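Local structure of Lmo0547 protein (Listeria monocytogenes, 4R9N) at residues Y166-S169 with E170-E173; T62-K65 with F66-F70; I135-V138 with L139-K143. The protein is a DeoR/SorC-type transcriptional regulator that probably binds a sugar effector through this domain and, in the whole protein, a specific DNA sequence. One frame throughout, in Å; residues are numbered along the deposited sequence.

Interaction 1: residues Y166-S169 with E170-E173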
loop_
_atom_site.group_PDB
_atom_site.type_symbol
_atom_site.label_atom_id
_atom_site.label_comp_id
_atom_site.label_asym_id
_atom_site.label_seq_id
_atom_site.Cartn_x
_atom_site.Cartn_y
_atom_site.Cartn_z
ATOM N N TYR A 166 -13.655 8.006 6.441
ATOM C CA TYR A 166 -13.608 6.556 6.354
ATOM C C TYR A 166 -13.776 5.864 7.720
ATOM O O TYR A 166 -14.449 4.881 7.802
ATOM C CB TYR A 166 -12.265 6.146 5.764
ATOM C CG TYR A 166 -12.158 4.683 5.463
ATOM C CD1 TYR A 166 -13.051 4.077 4.588
ATOM C CD2 TYR A 166 -11.154 3.904 6.038
ATOM C CE1 TYR A 166 -12.917 2.730 4.273
ATOM C CE2 TYR A 166 -11.005 2.545 5.732
ATOM C CZ TYR A 166 -11.911 1.957 4.871
ATOM O OH TYR A 166 -11.878 0.632 4.538
ATOM N N ILE A 167 -13.075 6.375 8.739
ATOM C CA ILE A 167 -13.177 5.914 10.126
ATOM C C ILE A 167 -13.441 7.149 10.964
ATOM O O ILE A 167 -13.026 8.249 10.614
ATOM C CB ILE A 167 -11.868 5.216 10.618
ATOM C CG1 ILE A 167 -10.641 6.121 10.481
ATOM C CG2 ILE A 167 -11.607 3.961 9.825
ATOM C CD1 ILE A 167 -9.376 5.574 11.128
ATOM N N ASN A 168 -14.131 6.985 12.080
ATOM C CA ASN A 168 -14.402 8.087 12.943
ATOM C C ASN A 168 -13.675 7.932 14.277
ATOM O O ASN A 168 -12.911 6.988 14.462
ATOM C CB ASN A 168 -15.917 8.185 13.130
ATOM C CG ASN A 168 -16.510 6.926 13.741
ATOM O OD1 ASN A 168 -15.859 6.254 14.543
ATOM N ND2 ASN A 168 -17.755 6.602 13.371
ATOM N N SER A 169 -13.887 8.869 15.194
ATOM C CA SER A 169 -13.149 8.863 16.458
ATOM C C SER A 169 -13.445 7.617 17.314
ATOM O O SER A 169 -12.588 7.165 18.091
ATOM C CB SER A 169 -13.413 10.144 17.256
ATOM O OG SER A 169 -14.792 10.410 17.300
ATOM N N GLU A 170 -14.646 7.062 17.188
ATOM C CA GLU A 170 -14.976 5.852 17.948
ATOM C C GLU A 170 -14.233 4.664 17.380
ATOM O O GLU A 170 -13.755 3.828 18.135
ATOM C CB GLU A 170 -16.499 5.560 17.944
ATOM C CG GLU A 170 -17.272 6.486 18.859
ATOM C CD GLU A 170 -17.381 7.915 18.335
ATOM O OE1 GLU A 170 -17.265 8.126 17.068
ATOM O OE2 GLU A 170 -17.583 8.823 19.188
ATOM N N ASP A 171 -14.130 4.591 16.050
ATOM C CA ASP A 171 -13.293 3.568 15.406
ATOM C C ASP A 171 -11.844 3.763 15.853
ATOM O O ASP A 171 -11.180 2.802 16.125
ATOM C CB ASP A 171 -13.325 3.624 13.872
ATOM C CG ASP A 171 -14.700 3.403 13.283
ATOM O OD1 ASP A 171 -15.472 2.496 13.757
ATOM O OD2 ASP A 171 -14.991 4.142 12.307
ATOM N N ILE A 172 -11.366 5.014 15.991
ATOM C CA ILE A 172 -9.976 5.212 16.459
ATOM C C ILE A 172 -9.778 4.694 17.896
ATOM O O ILE A 172 -8.764 4.059 18.215
ATOM C CB ILE A 172 -9.500 6.663 16.253
ATOM C CG1 ILE A 172 -9.452 6.947 14.740
ATOM C CG2 ILE A 172 -8.182 6.895 17.015
ATOM C CD1 ILE A 172 -9.300 8.392 14.327
ATOM N N GLU A 173 -10.744 4.935 18.763
ATOM C CA GLU A 173 -10.589 4.446 20.107
ATOM C C GLU A 173 -10.641 2.919 20.184
ATOM O O GLU A 173 -9.912 2.329 20.933
ATOM C CB GLU A 173 -11.494 5.177 21.068
ATOM C CG GLU A 173 -11.010 6.624 21.235
ATOM C CD GLU A 173 -9.470 6.761 21.335
ATOM O OE1 GLU A 173 -8.817 5.856 21.904
ATOM O OE2 GLU A 173 -8.890 7.759 20.843
#
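N168 and D171 bond to each other twice, each side chain to the other's backbone N. OD1 of N168 accepts from N of D171 at 2.8 Å, and the N-H lies almost on the extension of the amide C=O, at 171°. In return, N of N168 donates to OD2 of D171 at 3.0 Å. This bond is fairly straight and meets OD2 on its anti side, tilted somewhat out of the carboxylate plane. The amide and carboxylate planes are nearly parallel, 10° apart. The chi1 of N168, 60°, sets CG between the backbone N and the carbonyl carbon, which turns OD1 back over the start of the helix.

The backbone takes over from there. N of I172 donates to O of N168 at 2.9 Å, and N of E173 to O of S169 at 3.0 Å. Beside these, OG of S169 makes a weak bond to OE1 of E170.

The apolar part is small and buried. CD1 of I167 meets CG1 of I172 at 3.9 Å, the two side chains crossing at about a right angle. M161 also packs on I167, and I200 touches both I167 and D171. In the conformer modelled here, E173 forms a salt bridge with R176.

Side chain and backbone exchanged in this way between N-cap and N3 make a capping box, here with N168 as N-cap of helix 169-177.

Interaction 2: residues T62-K65 with F66-F70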
loop_
_atom_site.group_PDB
_atom_site.type_symbol
_atom_site.label_atom_id
_atom_site.label_comp_id
_atom_site.label_asym_id
_atom_site.label_seq_id
_atom_site.Cartn_x
_atom_site.Cartn_y
_atom_site.Cartn_z
ATOM N N THR A 62 -0.294 8.566 -1.135
ATOM C CA THR A 62 1.027 8.294 -1.628
ATOM C C THR A 62 1.019 7.522 -2.985
ATOM O O THR A 62 1.719 7.851 -3.966
ATOM C CB THR A 62 1.838 7.514 -0.560
ATOM O OG1 THR A 62 1.927 8.274 0.670
ATOM C CG2 THR A 62 3.168 7.301 -1.036
ATOM N N ILE A 63 0.200 6.516 -3.050
ATOM C CA ILE A 63 0.009 5.792 -4.320
ATOM C C ILE A 63 -0.610 6.694 -5.426
ATOM O O ILE A 63 -0.258 6.547 -6.582
ATOM C CB ILE A 63 -0.808 4.537 -4.064
ATOM C CG1 ILE A 63 0.074 3.582 -3.214
ATOM C CG2 ILE A 63 -1.139 3.813 -5.367
ATOM C CD1 ILE A 63 -0.732 2.523 -2.628
ATOM N N ARG A 64 -1.543 7.577 -5.057
ATOM C CA ARG A 64 -2.084 8.545 -6.031
ATOM C C ARG A 64 -0.948 9.403 -6.656
ATOM O O ARG A 64 -0.854 9.563 -7.872
ATOM C CB ARG A 64 -3.166 9.367 -5.393
ATOM C CG ARG A 64 -3.678 10.466 -6.296
ATOM C CD ARG A 64 -4.653 9.833 -7.277
ATOM N NE ARG A 64 -4.044 9.638 -8.538
ATOM C CZ ARG A 64 -4.630 9.121 -9.598
ATOM N NH1 ARG A 64 -3.921 9.107 -10.717
ATOM N NH2 ARG A 64 -5.866 8.616 -9.544
ATOM N N LYS A 65 -0.053 9.924 -5.811
ATOM C CA LYS A 65 1.095 10.646 -6.296
ATOM C C LYS A 65 2.001 9.802 -7.222
ATOM O O LYS A 65 2.450 10.250 -8.280
ATOM C CB LYS A 65 1.864 11.249 -5.106
ATOM C CG LYS A 65 1.154 12.440 -4.481
ATOM C CD LYS A 65 1.789 12.904 -3.174
ATOM C CE LYS A 65 1.028 14.106 -2.564
ATOM N NZ LYS A 65 1.091 15.281 -3.486
ATOM N N PHE A 66 2.301 8.594 -6.794
ATOM C CA PHE A 66 3.045 7.626 -7.626
ATOM C C PHE A 66 2.412 7.504 -8.980
ATOM O O PHE A 66 3.070 7.571 -10.019
ATOM C CB PHE A 66 3.106 6.292 -6.897
ATOM C CG PHE A 66 3.553 5.136 -7.727
ATOM C CD1 PHE A 66 4.902 4.909 -7.985
ATOM C CD2 PHE A 66 2.627 4.245 -8.229
ATOM C CE1 PHE A 66 5.297 3.806 -8.722
ATOM C CE2 PHE A 66 3.024 3.163 -8.971
ATOM C CZ PHE A 66 4.370 2.960 -9.224
ATOM N N ALA A 67 1.118 7.273 -8.986
ATOM C CA ALA A 67 0.409 7.139 -10.274
ATOM C C ALA A 67 0.444 8.397 -11.143
ATOM O O ALA A 67 0.579 8.317 -12.335
ATOM C CB ALA A 67 -1.015 6.647 -10.039
ATOM N N ASN A 68 0.374 9.578 -10.547
ATOM C CA ASN A 68 0.410 10.794 -11.292
ATOM C C ASN A 68 1.784 10.931 -11.942
ATOM O O ASN A 68 1.876 11.490 -13.054
ATOM C CB ASN A 68 0.168 12.009 -10.332
ATOM C CG ASN A 68 -1.285 12.117 -9.861
ATOM O OD1 ASN A 68 -2.193 11.457 -10.352
ATOM N ND2 ASN A 68 -1.491 12.946 -8.878
ATOM N N GLU A 69 2.831 10.481 -11.218
ATOM C CA GLU A 69 4.208 10.629 -11.713
ATOM C C GLU A 69 4.613 9.533 -12.708
ATOM O O GLU A 69 5.682 9.602 -13.350
ATOM C CB GLU A 69 5.207 10.635 -10.549
ATOM C CG GLU A 69 5.055 11.808 -9.572
ATOM C CD GLU A 69 5.602 13.102 -10.110
ATOM O OE1 GLU A 69 6.198 13.151 -11.217
ATOM O OE2 GLU A 69 5.404 14.087 -9.390
ATOM N N PHE A 70 3.806 8.495 -12.820
ATOM C CA PHE A 70 4.144 7.334 -13.609
ATOM C C PHE A 70 4.285 7.664 -15.095
ATOM O O PHE A 70 3.516 8.496 -15.645
ATOM C CB PHE A 70 3.099 6.239 -13.363
ATOM C CG PHE A 70 3.583 4.884 -13.680
ATOM C CD1 PHE A 70 4.342 4.189 -12.738
ATOM C CD2 PHE A 70 3.365 4.309 -14.931
ATOM C CE1 PHE A 70 4.855 2.956 -13.040
ATOM C CE2 PHE A 70 3.883 3.072 -15.244
ATOM C CZ PHE A 70 4.599 2.377 -14.281
#
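R64 reaches along the surface of helix 61-69 to N68, one turn on. This helix is the crossover of a beta-alpha-beta unit between strands 54-57 and 79-82. OD1 of N68 receives NH1 of R64 at 2.9 Å and, weakly, NE of R64 at 3.2 Å. NE and NH1 point from one edge of the guanidinium at this single oxygen, which lies somewhat out of the plane. Neither bond is straight, and the angle at the NH1 hydrogen is 133°. The guanidinium and amide planes are 29° apart.

The arginine chain leaves with CG anti to the backbone N (chi1 175°). Bends at chi2 and chi3 then fold it back toward the next turn. NH1 of R64 also passes CB of A67 at 3.9 Å. The backbone ties R64 and N68 as well: N of N68 donates to O of R64.

Further out, NH2 of R64 forms a salt bridge with D102 of helix 96-107 and bonds to O of D93, in the loop before it. K65 and E69 serve another side: K65 bonds to N35, and E69 pairs with K39, both on helix 30-49. F66 turns inward to L45 and to L221 of strand 217-221.

Regular i to i+4 bonds carry the backbone, among them N of A67 to O of I63 at 2.9 Å. That same carbonyl O of I63 lies near the plane of the F66 ring at its edge, 3.4 Å from CB of F66.

Interaction 3: residues I135-V138 with L139-K143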
loop_
_atom_site.group_PDB
_atom_site.type_symbol
_atom_site.label_atom_id
_atom_site.label_comp_id
_atom_site.label_asym_id
_atom_site.label_seq_id
_atom_site.Cartn_x
_atom_site.Cartn_y
_atom_site.Cartn_z
ATOM N N ILE A 135 -17.055 -9.914 -8.192
ATOM C CA ILE A 135 -16.242 -9.458 -7.067
ATOM C C ILE A 135 -15.261 -10.551 -6.637
ATOM O O ILE A 135 -14.048 -10.324 -6.479
ATOM C CB ILE A 135 -17.128 -9.091 -5.899
ATOM C CG1 ILE A 135 -17.908 -7.846 -6.297
ATOM C CG2 ILE A 135 -16.310 -8.860 -4.668
ATOM C CD1 ILE A 135 -19.043 -7.536 -5.379
ATOM N N SER A 136 -15.793 -11.763 -6.452
ATOM C CA SER A 136 -14.954 -12.870 -6.043
ATOM C C SER A 136 -13.811 -13.075 -7.061
ATOM O O SER A 136 -12.697 -13.334 -6.670
ATOM C CB SER A 136 -15.762 -14.181 -5.905
ATOM O OG SER A 136 -14.898 -15.188 -5.375
ATOM N N GLU A 137 -14.087 -12.982 -8.355
ATOM C CA GLU A 137 -13.008 -13.226 -9.300
ATOM C C GLU A 137 -11.925 -12.166 -9.265
ATOM O O GLU A 137 -10.733 -12.506 -9.381
ATOM C CB GLU A 137 -13.478 -13.415 -10.731
ATOM C CG GLU A 137 -12.336 -13.380 -11.780
ATOM C CD GLU A 137 -11.157 -14.398 -11.624
ATOM O OE1 GLU A 137 -10.839 -14.964 -10.534
ATOM O OE2 GLU A 137 -10.479 -14.620 -12.657
ATOM N N VAL A 138 -12.300 -10.906 -9.069
ATOM C CA VAL A 138 -11.272 -9.883 -8.944
ATOM C C VAL A 138 -10.477 -10.035 -7.639
ATOM O O VAL A 138 -9.255 -9.808 -7.656
ATOM C CB VAL A 138 -11.891 -8.491 -9.125
ATOM C CG1 VAL A 138 -10.840 -7.405 -8.877
ATOM C CG2 VAL A 138 -12.431 -8.362 -10.554
ATOM N N LEU A 139 -11.120 -10.380 -6.530
ATOM C CA LEU A 139 -10.388 -10.655 -5.325
ATOM C C LEU A 139 -9.407 -11.792 -5.551
ATOM O O LEU A 139 -8.282 -11.726 -5.067
ATOM C CB LEU A 139 -11.288 -10.940 -4.126
ATOM C CG LEU A 139 -12.186 -9.793 -3.648
ATOM C CD1 LEU A 139 -13.163 -10.297 -2.571
ATOM C CD2 LEU A 139 -11.319 -8.639 -3.185
ATOM N N GLU A 140 -9.842 -12.887 -6.212
ATOM C CA GLU A 140 -8.901 -13.987 -6.424
ATOM C C GLU A 140 -7.728 -13.622 -7.320
ATOM O O GLU A 140 -6.587 -14.048 -7.095
ATOM C CB GLU A 140 -9.634 -15.196 -6.991
ATOM C CG GLU A 140 -10.617 -15.823 -6.010
ATOM C CD GLU A 140 -9.955 -16.323 -4.737
ATOM O OE1 GLU A 140 -8.740 -16.708 -4.739
ATOM O OE2 GLU A 140 -10.669 -16.315 -3.721
ATOM N N GLU A 141 -7.986 -12.834 -8.347
ATOM C CA GLU A 141 -6.919 -12.247 -9.190
ATOM C C GLU A 141 -5.965 -11.392 -8.393
ATOM O O GLU A 141 -4.743 -11.498 -8.578
ATOM C CB GLU A 141 -7.515 -11.475 -10.369
ATOM C CG GLU A 141 -8.119 -12.407 -11.390
ATOM C CD GLU A 141 -9.121 -11.794 -12.382
ATOM O OE1 GLU A 141 -9.454 -10.584 -12.326
ATOM O OE2 GLU A 141 -9.653 -12.586 -13.209
ATOM N N GLY A 142 -6.477 -10.659 -7.394
ATOM C CA GLY A 142 -5.576 -9.862 -6.531
ATOM C C GLY A 142 -4.596 -10.741 -5.762
ATOM O O GLY A 142 -3.443 -10.357 -5.480
ATOM N N LYS A 143 -5.083 -11.918 -5.349
ATOM C CA LYS A 143 -4.286 -12.778 -4.492
ATOM C C LYS A 143 -3.152 -13.347 -5.267
ATOM O O LYS A 143 -2.147 -13.752 -4.665
ATOM C CB LYS A 143 -5.129 -13.903 -3.871
ATOM C CG LYS A 143 -6.205 -13.450 -2.916
ATOM C CD LYS A 143 -7.136 -14.608 -2.495
ATOM C CE LYS A 143 -8.451 -14.093 -1.911
ATOM N NZ LYS A 143 -9.296 -15.161 -1.274
HETATM O O HOH W 1 -12.901 -14.677 -3.852
#
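Helix 133-143 leads into strand 147-151 of the central parallel sheet, and the contact spans two of its turns. Its main chain is regular. N of L139 donates to O of I135 at 2.9 Å, almost straight, and the bonds from E140 to S136, E141 to E137 and G142 to V138 follow.

On one flank a water links two turns. It donates to O of S136 and to OE2 of E140, the latter 2.8 Å from the water O. In the conformer modelled, OG of S136 donates to the water O at 2.6 Å. There OG stands anti to the backbone N of S136 (chi1 -174°), which places it beside the water. OE2 of E140 has a second partner in NZ of K143, a salt bridge of 3.0 Å in which the ammonium lies above the carboxylate plane. The water and the lysine together hold this carboxylate. K143 also has a long, weak ion pair with E211.

A second flank is acidic. As modelled, E137 and E141 put their carboxylates too close together, and E137 has a second conformer, so the detail here is doubtful. E141 also has a long, weak ion pair with K112.

The apolar contact across the turn is between I135 and L139. CG2 of I135 lies 4.0 Å from CD1 of L139, the two side chains running side by side and pointing the same way. V138 is buried as well and packs on I81 of strand 79-82 and on L114; E141 also touches I81. V138 and part of E141 lie on a sheet strand while S136, E137 and E140 lie on the outer sides, as in an amphipathic helix packed on the parallel sheet of a Rossmann-like alpha/beta domain.

In the fold
All three interactions are local contacts at or within helices of one putative sugar-binding domain, and none touches another. Interaction 2 and interaction 3 have centres about 23 Å apart. Strand 79-82 relates them: it follows helix 61-69 in the chain after a loop, and V138 and E141 of helix 133-143 pack on its I81. The centre of interaction 1 lies farther out, about 20 Å from the centre of the chain, against about 12 Å for interaction 2. It is about 27 Å from the centre of interaction 2 and about 28 Å from that of interaction 3. Interaction 1 starts a helix, while the others link successive turns within one. No ligand marks the sugar site here, so none can be placed against it.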